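Local coordinates for N-terminal acetyltransferase-like protein (Chaetomium thermophilum, PDB 5NNP) that probably serves as the TPR-repeat auxiliary subunit of an N-terminal acetyltransferase, binding the partner chain that transfers acetyl groups to protein N termini, at residues Leu316-Gly321 and Lys371-Tyr376; Lys311-Leu316 and Phe326-His331; Thr341-Ala346 and Ala379-Tyr384. All blocks are in the same frame, centred on the assembly; numbering follows the deposited sequence.

Overall arrangement
Along the chain, helix 303-320 supplies the first segments of two contacts. Interaction 2 closes the short loop from 311-316 to 326-331, folding the weakly bonded helix 325-329 back on it. Interaction 1 starts at the end of the same helix, shares Leu316 and closes a longer loop, which contains helix 336-352, at 371-376, so it crosses interaction 2. Interaction 3 opens later, on helix 336-352, and ends at 379-384; it follows interaction 2 in series and crosses interaction 1. Helix 369-381 is common to interactions 1 and 3, whose segments touch through Phe318 and Ala374 against Ala346. Phe326 packs on His381, joining interactions 2 and 3. Together they tie four consecutive helices of the solenoid.

Interaction 1 (Leu316-Gly321 and Lys371-Tyr376); sequences LMFDKG and KGAALY. With CMC (carboxymethyl coenzyme *a), chain B.
Phe318 turns CG anti to its own carbonyl carbon (chi1 -71°), which lays its ring over the Ala373-Ala374 backbone. Ala374 CA sits above the middle of one ring face, a CH-pi contact 4.0 Å from the Phe318 centroid and 10° off the normal. The two methyls lie on that same side of the ring plane, near opposite ring carbons: Ala373 CB is 3.8 Å from Phe318 CD1, whereas Ala374 CB is 4.0 Å from Phe318 CE2. Alanines at both positions let the helices come close, and Gly321 C lies 4.0 Å from Ala373 CB. This is helix-to-helix packing in the alpha solenoid of the auxiliary subunit, where helix 369-381 runs into a predicted TPR repeat. Helix 303-320 ends here in a Schellman motif: Gly321 takes positive phi (79°), and its N bonds Phe318 O at 2.8 Å. Tyr349 of helix 336-352 meets Phe318 edge-to-face and also bonds Asp319 OD1. One residue before the glycine, Lys320 leaves the helix in another direction, its chain bent near the tip, and its NZ donates to O8A of the 3'-phosphate of carboxymethyl coenzyme A at 3.1 Å. That ligand is also hydrogen-bonded to residues of another protein chain.

Interaction 2 (Lys311-Leu316 and Phe326-His331); sequences KAYLTL and FANLKH
Tyr313 and Leu329 bury the largest areas in this contact, with Asn328 adding a polar edge. It joins two successive elements of the alpha solenoid, helix 303-320 and the weakly bonded helix 325-329, which passes into a 3-10 turn. Tyr313 stretches toward the second segment because CG is anti to its backbone N (chi1 -179°). Its side chain and that of Leu329 run past each other in opposite directions, with Tyr313 CE2 facing both branches, 3.8 Å from Leu329 CD2 and 4.0 Å from Leu329 CD1. The CD1 methyl also meets Leu314 CD2 at 3.8 Å, so one leucine fills the space beside both helix residues. Leu345 of helix 336-352 packs on Leu314, and Leu298 on Leu329, continuing the apolar layer. At the far end of the tyrosine the packing becomes polar. Asp291 ties the two sides together, its OD1 bonded to the Tyr313 hydroxyl and its OD2 to Asn328 ND2. A glycerol, probably from the crystallisation liquor, bonds Asn328 OD1. The asparagine side chain crosses the tyrosine at about a right angle, and its ND2, close to the ring plane, donates a weak, bent hydrogen bond to Tyr313 OH at 2.7 Å.

Interaction 3 (Thr341-Ala346 and Ala379-Tyr384); sequences TLASLA and AQHYNY
Ala343 presses its methyl on the imidazole of His381, which takes it over one face. Ala343 CB lies 3.7 Å from the ring centroid, 21° from the normal, in a CH-pi contact shifted toward the rim. The shift is toward the CE1-NE2 side: His381 CE1 is 3.5 Å from Ala343 CB, while His381 CD2 is 4.1 Å from the same methyl. The histidine owes this placement to an extended first torsion, with CG anti to its backbone N (chi1 -179°), which carries the ring from helix 369-381 across to helix 336-352. Its ND1 is hydrogen-bonded to Tyr333 OH, which limits turning about the last torsion. These helices pack as neighbours in the alpha solenoid, and the segment 379-384 belongs to a predicted TPR repeat. Tyr382 takes a different first torsion, with CG anti to the carbonyl carbon (chi1 -70°), and its ring turns a face to the edge of the imidazole, with His381 CD2 3.5 Å above the centre of the Tyr382 ring. The tyrosine tip brushes the same alanine, with OH 4.2 Å from Ala343 CB, and Arg392 makes a cation-pi contact with its ring. Replacing His381 with an alanine would probably open a gap over the Ala343 methyl and leave Tyr333 OH without this partner. After Tyr382 the chain turns out of the helix, with Gln380 O accepting from both Asn383 N and Tyr384 N.

Interaction 1 (Leu316-Gly321 and Lys371-Tyr376)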
loop_
_atom_site.group_PDB
_atom_site.type_symbol
_atom_site.label_atom_id
_atom_site.label_comp_id
_atom_site.label_asym_id
_atom_site.label_seq_id
_atom_site.Cartn_x
_atom_site.Cartn_y
_atom_site.Cartn_z
ATOM N N LEU A 316 -10.301 -26.998 -21.646
ATOM C CA LEU A 316 -9.539 -27.290 -20.433
ATOM C C LEU A 316 -10.220 -26.738 -19.188
ATOM O O LEU A 316 -10.387 -27.449 -18.196
ATOM C CB LEU A 316 -8.125 -26.713 -20.512
ATOM C CG LEU A 316 -7.070 -27.541 -21.232
ATOM C CD1 LEU A 316 -5.838 -26.695 -21.455
ATOM C CD2 LEU A 316 -6.722 -28.772 -20.422
ATOM N N MET A 317 -10.606 -25.467 -19.232
ATOM C CA MET A 317 -11.115 -24.834 -18.026
ATOM C C MET A 317 -12.518 -25.351 -17.698
ATOM O O MET A 317 -12.814 -25.674 -16.547
ATOM C CB MET A 317 -11.114 -23.305 -18.164
ATOM C CG MET A 317 -9.740 -22.710 -18.466
ATOM S SD MET A 317 -8.503 -22.872 -17.140
ATOM C CE MET A 317 -8.718 -21.307 -16.281
ATOM N N PHE A 318 -13.376 -25.440 -18.706
ATOM C CA PHE A 318 -14.728 -25.926 -18.472
ATOM C C PHE A 318 -14.722 -27.364 -17.983
ATOM O O PHE A 318 -15.453 -27.706 -17.066
ATOM C CB PHE A 318 -15.571 -25.789 -19.729
ATOM C CG PHE A 318 -15.900 -24.371 -20.058
ATOM C CD1 PHE A 318 -15.782 -23.388 -19.083
ATOM C CD2 PHE A 318 -16.309 -24.006 -21.335
ATOM C CE1 PHE A 318 -16.080 -22.066 -19.369
ATOM C CE2 PHE A 318 -16.607 -22.689 -21.632
ATOM C CZ PHE A 318 -16.496 -21.716 -20.655
ATOM N N ASP A 319 -13.879 -28.197 -18.574
ATOM C CA ASP A 319 -13.805 -29.593 -18.160
ATOM C C ASP A 319 -13.378 -29.720 -16.708
ATOM O O ASP A 319 -13.818 -30.624 -15.990
ATOM C CB ASP A 319 -12.853 -30.364 -19.062
ATOM C CG ASP A 319 -13.489 -30.724 -20.386
ATOM O OD1 ASP A 319 -14.708 -30.490 -20.548
ATOM O OD2 ASP A 319 -12.773 -31.255 -21.254
ATOM N N LYS A 320 -12.527 -28.793 -16.290
ATOM C CA LYS A 320 -12.012 -28.746 -14.938
ATOM C C LYS A 320 -13.065 -28.107 -14.023
ATOM O O LYS A 320 -12.973 -28.165 -12.801
ATOM C CB LYS A 320 -10.685 -27.973 -14.923
ATOM C CG LYS A 320 -9.794 -28.226 -13.708
ATOM C CD LYS A 320 -8.571 -27.302 -13.710
ATOM C CE LYS A 320 -8.105 -26.947 -12.283
ATOM N NZ LYS A 320 -7.541 -28.103 -11.505
ATOM N N GLY A 321 -14.082 -27.509 -14.629
ATOM C CA GLY A 321 -15.179 -26.924 -13.883
ATOM C C GLY A 321 -14.872 -25.561 -13.281
ATOM O O GLY A 321 -15.632 -25.063 -12.444
ATOM N N LYS A 371 -20.728 -28.445 -17.717
ATOM C CA LYS A 371 -21.936 -27.773 -18.190
ATOM C C LYS A 371 -22.290 -26.567 -17.335
ATOM O O LYS A 371 -22.699 -25.527 -17.849
ATOM C CB LYS A 371 -23.125 -28.736 -18.215
ATOM C CG LYS A 371 -24.437 -28.047 -18.549
ATOM C CD LYS A 371 -25.507 -29.040 -18.983
ATOM C CE LYS A 371 -26.741 -28.324 -19.537
ATOM N NZ LYS A 371 -27.766 -29.255 -20.078
ATOM N N GLY A 372 -22.145 -26.722 -16.023
ATOM C CA GLY A 372 -22.306 -25.603 -15.112
ATOM C C GLY A 372 -21.328 -24.491 -15.447
ATOM O O GLY A 372 -21.698 -23.321 -15.503
ATOM N N ALA A 373 -20.079 -24.865 -15.710
ATOM C CA ALA A 373 -19.018 -23.885 -15.929
ATOM C C ALA A 373 -19.248 -23.060 -17.207
ATOM O O ALA A 373 -18.989 -21.859 -17.224
ATOM C CB ALA A 373 -17.635 -24.585 -15.959
ATOM N N ALA A 374 -19.748 -23.692 -18.263
ATOM C CA ALA A 374 -20.069 -22.970 -19.492
ATOM C C ALA A 374 -21.304 -22.096 -19.312
ATOM O O ALA A 374 -21.341 -20.972 -19.793
ATOM C CB ALA A 374 -20.279 -23.940 -20.650
ATOM N N LEU A 375 -22.324 -22.609 -18.636
ATOM C CA LEU A 375 -23.532 -21.817 -18.429
ATOM C C LEU A 375 -23.183 -20.609 -17.563
ATOM O O LEU A 375 -23.655 -19.498 -17.799
ATOM C CB LEU A 375 -24.652 -22.654 -17.789
ATOM C CG LEU A 375 -25.314 -23.753 -18.640
ATOM C CD1 LEU A 375 -26.248 -24.590 -17.782
ATOM C CD2 LEU A 375 -26.084 -23.176 -19.833
ATOM N N TYR A 376 -22.334 -20.833 -16.569
ATOM C CA TYR A 376 -21.878 -19.761 -15.690
ATOM C C TYR A 376 -21.032 -18.731 -16.426
ATOM O O TYR A 376 -21.082 -17.539 -16.103
ATOM C CB TYR A 376 -21.075 -20.332 -14.524
ATOM C CG TYR A 376 -20.662 -19.289 -13.518
ATOM C CD1 TYR A 376 -21.611 -18.549 -12.831
ATOM C CD2 TYR A 376 -19.326 -19.055 -13.239
ATOM C CE1 TYR A 376 -21.238 -17.599 -11.901
ATOM C CE2 TYR A 376 -18.945 -18.103 -12.314
ATOM C CZ TYR A 376 -19.906 -17.380 -11.649
ATOM O OH TYR A 376 -19.533 -16.435 -10.726
HETATM N N1A CMC B . -11.917 -27.656 -3.363
HETATM C C2A CMC B . -11.000 -28.664 -3.283
HETATM N N3A CMC B . -9.701 -28.462 -3.644
HETATM C C4A CMC B . -9.300 -27.242 -4.093
HETATM C C5A CMC B . -10.237 -26.192 -4.176
HETATM C C6A CMC B . -11.562 -26.426 -3.798
HETATM N N6A CMC B . -12.493 -25.394 -3.874
HETATM N N7A CMC B . -9.500 -25.018 -4.689
HETATM C C8A CMC B . -8.214 -25.432 -4.873
HETATM N N9A CMC B . -8.157 -26.715 -4.522
HETATM C C1B CMC B . -6.939 -27.448 -4.576
HETATM C C2B CMC B . -6.795 -28.208 -5.830
HETATM O O2B CMC B . -6.429 -29.556 -5.511
HETATM C C3B CMC B . -5.676 -27.606 -6.537
HETATM O O3B CMC B . -4.844 -28.649 -7.070
HETATM P P3B CMC B . -5.163 -29.190 -8.518
HETATM O O7A CMC B . -4.309 -30.351 -8.824
HETATM O O8A CMC B . -5.045 -28.051 -9.602
HETATM O O9A CMC B . -6.493 -29.793 -8.538
HETATM C C4B CMC B . -4.885 -26.922 -5.493
HETATM O O4B CMC B . -5.832 -26.514 -4.526
HETATM C C5B CMC B . -4.264 -25.716 -6.114
HETATM O O5B CMC B . -5.373 -24.994 -6.662
HETATM P P1A CMC B . -5.157 -23.396 -6.669
HETATM O O1A CMC B . -5.873 -22.764 -7.829
HETATM O O2A CMC B . -3.670 -23.096 -6.801
HETATM O O3A CMC B . -5.708 -22.741 -5.287
HETATM P P2A CMC B . -6.394 -21.330 -5.141
HETATM O O4A CMC B . -7.829 -21.441 -5.572
HETATM O O5A CMC B . -5.693 -20.335 -5.996
HETATM O O6A CMC B . -6.301 -20.872 -3.639
HETATM C CBP CMC B . -6.884 -21.008 -1.306
HETATM C CCP CMC B . -6.496 -21.804 -2.598
HETATM C CDP CMC B . -5.681 -20.052 -1.021
HETATM C CEP CMC B . -7.082 -21.977 -0.089
HETATM C CAP CMC B . -8.203 -20.242 -1.596
HETATM O OAP CMC B . -9.257 -21.126 -1.747
HETATM C C9P CMC B . -8.602 -19.196 -0.547
HETATM O O9P CMC B . -8.165 -18.038 -0.615
HETATM N N8P CMC B . -9.529 -19.545 0.515
HETATM C C7P CMC B . -9.948 -18.562 1.500
HETATM C C6P CMC B . -8.783 -18.001 2.367
HETATM C C5P CMC B . -8.057 -19.186 2.960
HETATM O O5P CMC B . -8.681 -20.072 3.495
HETATM N N4P CMC B . -6.631 -19.253 2.851
HETATM C C3P CMC B . -5.933 -20.406 3.376
HETATM C C2P CMC B . -5.310 -20.099 4.737
HETATM S S1P CMC B . -4.462 -21.590 5.317
HETATM C C1 CMC B . -2.761 -21.161 5.722
HETATM C C2 CMC B . -2.766 -19.752 6.267
HETATM O O21 CMC B . -2.527 -18.795 5.543
#

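Interaction 2 (Lys311-Leu316 and Phe326-His331)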
loop_
_atom_site.group_PDB
_atom_site.type_symbol
_atom_site.label_atom_id
_atom_site.label_comp_id
_atom_site.label_asym_id
_atom_site.label_seq_id
_atom_site.Cartn_x
_atom_site.Cartn_y
_atom_site.Cartn_z
ATOM N N LYS A 311 -10.734 -22.115 -28.199
ATOM C CA LYS A 311 -11.551 -23.293 -27.938
ATOM C C LYS A 311 -10.788 -24.281 -27.057
ATOM O O LYS A 311 -11.313 -24.759 -26.051
ATOM C CB LYS A 311 -11.993 -23.966 -29.236
ATOM C CG LYS A 311 -12.968 -25.118 -29.006
ATOM C CD LYS A 311 -13.870 -25.361 -30.211
ATOM C CE LYS A 311 -14.941 -26.380 -29.864
ATOM N NZ LYS A 311 -15.812 -26.729 -31.015
ATOM N N ALA A 312 -9.535 -24.555 -27.410
ATOM C CA ALA A 312 -8.726 -25.510 -26.654
ATOM C C ALA A 312 -8.483 -25.062 -25.209
ATOM O O ALA A 312 -8.415 -25.899 -24.307
ATOM C CB ALA A 312 -7.426 -25.748 -27.346
ATOM N N TYR A 313 -8.369 -23.755 -24.984
ATOM C CA TYR A 313 -8.203 -23.249 -23.630
ATOM C C TYR A 313 -9.513 -23.380 -22.856
ATOM O O TYR A 313 -9.521 -23.865 -21.721
ATOM C CB TYR A 313 -7.722 -21.791 -23.643
ATOM C CG TYR A 313 -7.506 -21.192 -22.280
ATOM C CD1 TYR A 313 -6.321 -21.393 -21.601
ATOM C CD2 TYR A 313 -8.490 -20.420 -21.662
ATOM C CE1 TYR A 313 -6.105 -20.841 -20.334
ATOM C CE2 TYR A 313 -8.291 -19.861 -20.393
ATOM C CZ TYR A 313 -7.089 -20.078 -19.738
ATOM O OH TYR A 313 -6.857 -19.546 -18.483
ATOM N N LEU A 314 -10.620 -22.961 -23.468
ATOM C CA LEU A 314 -11.931 -23.051 -22.822
ATOM C C LEU A 314 -12.299 -24.493 -22.449
ATOM O O LEU A 314 -12.847 -24.738 -21.377
ATOM C CB LEU A 314 -13.017 -22.453 -23.716
ATOM C CG LEU A 314 -13.123 -20.932 -23.667
ATOM C CD1 LEU A 314 -14.292 -20.456 -24.516
ATOM C CD2 LEU A 314 -13.271 -20.429 -22.219
ATOM N N THR A 315 -11.984 -25.445 -23.320
ATOM C CA THR A 315 -12.289 -26.845 -23.033
ATOM C C THR A 315 -11.584 -27.332 -21.769
ATOM O O THR A 315 -12.188 -28.009 -20.937
ATOM C CB THR A 315 -11.890 -27.770 -24.192
ATOM O OG1 THR A 315 -12.543 -27.353 -25.398
ATOM C CG2 THR A 315 -12.278 -29.217 -23.871
ATOM N N LEU A 316 -10.301 -26.998 -21.646
ATOM C CA LEU A 316 -9.539 -27.290 -20.433
ATOM C C LEU A 316 -10.220 -26.738 -19.188
ATOM O O LEU A 316 -10.387 -27.449 -18.196
ATOM C CB LEU A 316 -8.125 -26.713 -20.512
ATOM C CG LEU A 316 -7.070 -27.541 -21.232
ATOM C CD1 LEU A 316 -5.838 -26.695 -21.455
ATOM C CD2 LEU A 316 -6.722 -28.772 -20.422
ATOM N N PHE A 326 -14.165 -16.852 -16.792
ATOM C CA PHE A 326 -14.486 -15.544 -17.346
ATOM C C PHE A 326 -13.548 -14.440 -16.820
ATOM O O PHE A 326 -13.031 -13.640 -17.600
ATOM C CB PHE A 326 -15.931 -15.166 -17.052
ATOM C CG PHE A 326 -16.335 -13.866 -17.665
ATOM C CD1 PHE A 326 -16.765 -13.812 -18.987
ATOM C CD2 PHE A 326 -16.255 -12.687 -16.945
ATOM C CE1 PHE A 326 -17.125 -12.611 -19.570
ATOM C CE2 PHE A 326 -16.617 -11.479 -17.528
ATOM C CZ PHE A 326 -17.054 -11.446 -18.841
ATOM N N ALA A 327 -13.325 -14.407 -15.509
ATOM C CA ALA A 327 -12.508 -13.357 -14.897
ATOM C C ALA A 327 -11.078 -13.354 -15.439
ATOM O O ALA A 327 -10.428 -12.327 -15.491
ATOM C CB ALA A 327 -12.494 -13.515 -13.396
ATOM N N ASN A 328 -10.615 -14.527 -15.851
ATOM C CA ASN A 328 -9.280 -14.707 -16.382
ATOM C C ASN A 328 -9.198 -14.291 -17.854
ATOM O O ASN A 328 -8.109 -14.139 -18.405
ATOM C CB ASN A 328 -8.855 -16.170 -16.219
ATOM C CG ASN A 328 -7.346 -16.350 -16.208
ATOM O OD1 ASN A 328 -6.616 -15.572 -15.587
ATOM N ND2 ASN A 328 -6.870 -17.383 -16.902
ATOM N N LEU A 329 -10.349 -14.078 -18.489
ATOM C CA LEU A 329 -10.354 -13.773 -19.919
ATOM C C LEU A 329 -11.000 -12.433 -20.314
ATOM O O LEU A 329 -10.819 -11.973 -21.447
ATOM C CB LEU A 329 -11.041 -14.915 -20.683
ATOM C CG LEU A 329 -10.369 -16.295 -20.659
ATOM C CD1 LEU A 329 -11.271 -17.342 -21.251
ATOM C CD2 LEU A 329 -9.026 -16.295 -21.388
ATOM N N LYS A 330 -11.721 -11.795 -19.394
ATOM C CA LYS A 330 -12.511 -10.601 -19.735
ATOM C C LYS A 330 -11.688 -9.421 -20.244
ATOM O O LYS A 330 -12.227 -8.521 -20.889
ATOM C CB LYS A 330 -13.334 -10.142 -18.533
ATOM C CG LYS A 330 -12.519 -9.713 -17.328
ATOM C CD LYS A 330 -13.441 -9.290 -16.212
ATOM C CE LYS A 330 -12.777 -8.303 -15.288
ATOM N NZ LYS A 330 -13.723 -7.849 -14.235
ATOM N N HIS A 331 -10.392 -9.424 -19.948
ATOM C CA HIS A 331 -9.476 -8.406 -20.460
ATOM C C HIS A 331 -9.421 -8.385 -21.990
ATOM O O HIS A 331 -9.019 -7.383 -22.583
ATOM C CB HIS A 331 -8.065 -8.632 -19.911
ATOM C CG HIS A 331 -7.426 -9.903 -20.393
ATOM N ND1 HIS A 331 -7.719 -11.140 -19.855
ATOM C CD2 HIS A 331 -6.509 -10.124 -21.363
ATOM C CE1 HIS A 331 -7.008 -12.069 -20.472
ATOM N NE2 HIS A 331 -6.269 -11.479 -21.395
#

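Interaction 3 (Thr341-Ala346 and Ala379-Tyr384)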
loop_
_atom_site.group_PDB
_atom_site.type_symbol
_atom_site.label_atom_id
_atom_site.label_comp_id
_atom_site.label_asym_id
_atom_site.label_seq_id
_atom_site.Cartn_x
_atom_site.Cartn_y
_atom_site.Cartn_z
ATOM N N THR A 341 -16.535 -14.194 -30.268
ATOM C CA THR A 341 -15.982 -15.517 -30.503
ATOM C C THR A 341 -15.973 -16.337 -29.213
ATOM O O THR A 341 -16.207 -17.546 -29.231
ATOM C CB THR A 341 -14.553 -15.437 -31.085
ATOM O OG1 THR A 341 -14.591 -14.820 -32.378
ATOM C CG2 THR A 341 -13.955 -16.823 -31.224
ATOM N N LEU A 342 -15.703 -15.684 -28.089
ATOM C CA LEU A 342 -15.625 -16.405 -26.828
ATOM C C LEU A 342 -17.000 -16.901 -26.410
ATOM O O LEU A 342 -17.137 -18.004 -25.873
ATOM C CB LEU A 342 -15.013 -15.531 -25.737
ATOM C CG LEU A 342 -13.502 -15.376 -25.893
ATOM C CD1 LEU A 342 -12.958 -14.417 -24.841
ATOM C CD2 LEU A 342 -12.818 -16.741 -25.826
ATOM N N ALA A 343 -18.021 -16.095 -26.677
ATOM C CA ALA A 343 -19.388 -16.487 -26.362
ATOM C C ALA A 343 -19.847 -17.651 -27.263
ATOM O O ALA A 343 -20.468 -18.622 -26.799
ATOM C CB ALA A 343 -20.310 -15.297 -26.497
ATOM N N SER A 344 -19.518 -17.549 -28.546
ATOM C CA SER A 344 -19.852 -18.588 -29.500
ATOM C C SER A 344 -19.191 -19.910 -29.119
ATOM O O SER A 344 -19.808 -20.962 -29.218
ATOM C CB SER A 344 -19.440 -18.166 -30.914
ATOM O OG SER A 344 -19.637 -19.212 -31.849
ATOM N N LEU A 345 -17.938 -19.860 -28.682
ATOM C CA LEU A 345 -17.242 -21.080 -28.288
ATOM C C LEU A 345 -17.855 -21.721 -27.043
ATOM O O LEU A 345 -17.929 -22.952 -26.942
ATOM C CB LEU A 345 -15.764 -20.796 -28.048
ATOM C CG LEU A 345 -14.980 -20.591 -29.340
ATOM C CD1 LEU A 345 -13.545 -20.268 -28.994
ATOM C CD2 LEU A 345 -15.077 -21.831 -30.222
ATOM N N ALA A 346 -18.281 -20.891 -26.098
ATOM C CA ALA A 346 -18.936 -21.386 -24.894
ATOM C C ALA A 346 -20.240 -22.091 -25.253
ATOM O O ALA A 346 -20.521 -23.190 -24.783
ATOM C CB ALA A 346 -19.202 -20.252 -23.922
ATOM N N ALA A 379 -23.390 -16.635 -18.288
ATOM C CA ALA A 379 -24.149 -15.774 -17.388
ATOM C C ALA A 379 -23.370 -14.499 -17.157
ATOM O O ALA A 379 -23.915 -13.394 -17.189
ATOM C CB ALA A 379 -24.421 -16.467 -16.081
ATOM N N GLN A 380 -22.075 -14.668 -16.947
ATOM C CA GLN A 380 -21.207 -13.549 -16.659
ATOM C C GLN A 380 -20.927 -12.716 -17.896
ATOM O O GLN A 380 -20.848 -11.494 -17.813
ATOM C CB GLN A 380 -19.911 -14.052 -16.033
ATOM C CG GLN A 380 -20.122 -14.427 -14.596
ATOM C CD GLN A 380 -18.861 -14.846 -13.932
ATOM O OE1 GLN A 380 -18.245 -15.851 -14.302
ATOM N NE2 GLN A 380 -18.450 -14.078 -12.942
ATOM N N HIS A 381 -20.784 -13.383 -19.036
ATOM C CA HIS A 381 -20.594 -12.697 -20.312
ATOM C C HIS A 381 -21.658 -11.627 -20.506
ATOM O O HIS A 381 -21.356 -10.463 -20.747
ATOM C CB HIS A 381 -20.639 -13.699 -21.472
ATOM C CG HIS A 381 -20.432 -13.085 -22.825
ATOM N ND1 HIS A 381 -19.200 -13.046 -23.447
ATOM C CD2 HIS A 381 -21.306 -12.510 -23.687
ATOM C CE1 HIS A 381 -19.322 -12.464 -24.626
ATOM N NE2 HIS A 381 -20.589 -12.127 -24.794
ATOM N N TYR A 382 -22.911 -12.035 -20.380
ATOM C CA TYR A 382 -24.022 -11.155 -20.658
ATOM C C TYR A 382 -24.375 -10.259 -19.480
ATOM O O TYR A 382 -25.275 -9.429 -19.567
ATOM C CB TYR A 382 -25.212 -11.988 -21.091
ATOM C CG TYR A 382 -24.981 -12.578 -22.449
ATOM C CD1 TYR A 382 -25.035 -11.778 -23.591
ATOM C CD2 TYR A 382 -24.685 -13.918 -22.599
ATOM C CE1 TYR A 382 -24.815 -12.305 -24.847
ATOM C CE2 TYR A 382 -24.464 -14.456 -23.847
ATOM C CZ TYR A 382 -24.527 -13.644 -24.969
ATOM O OH TYR A 382 -24.304 -14.183 -26.212
ATOM N N ASN A 383 -23.643 -10.414 -18.383
ATOM C CA ASN A 383 -23.766 -9.493 -17.265
ATOM C C ASN A 383 -22.710 -8.387 -17.371
ATOM O O ASN A 383 -22.873 -7.287 -16.842
ATOM C CB ASN A 383 -23.628 -10.243 -15.951
ATOM C CG ASN A 383 -24.119 -9.439 -14.775
ATOM O OD1 ASN A 383 -24.999 -8.578 -14.913
ATOM N ND2 ASN A 383 -23.549 -9.704 -13.604
ATOM N N TYR A 384 -21.630 -8.692 -18.080
ATOM C CA TYR A 384 -20.512 -7.776 -18.240
ATOM C C TYR A 384 -20.922 -6.558 -19.084
ATOM O O TYR A 384 -21.650 -6.680 -20.074
ATOM C CB TYR A 384 -19.327 -8.512 -18.874
ATOM C CG TYR A 384 -18.012 -7.789 -18.759
ATOM C CD1 TYR A 384 -17.464 -7.501 -17.518
ATOM C CD2 TYR A 384 -17.305 -7.412 -19.886
ATOM C CE1 TYR A 384 -16.254 -6.843 -17.403
ATOM C CE2 TYR A 384 -16.095 -6.758 -19.781
ATOM C CZ TYR A 384 -15.577 -6.476 -18.537
ATOM O OH TYR A 384 -14.374 -5.826 -18.426
#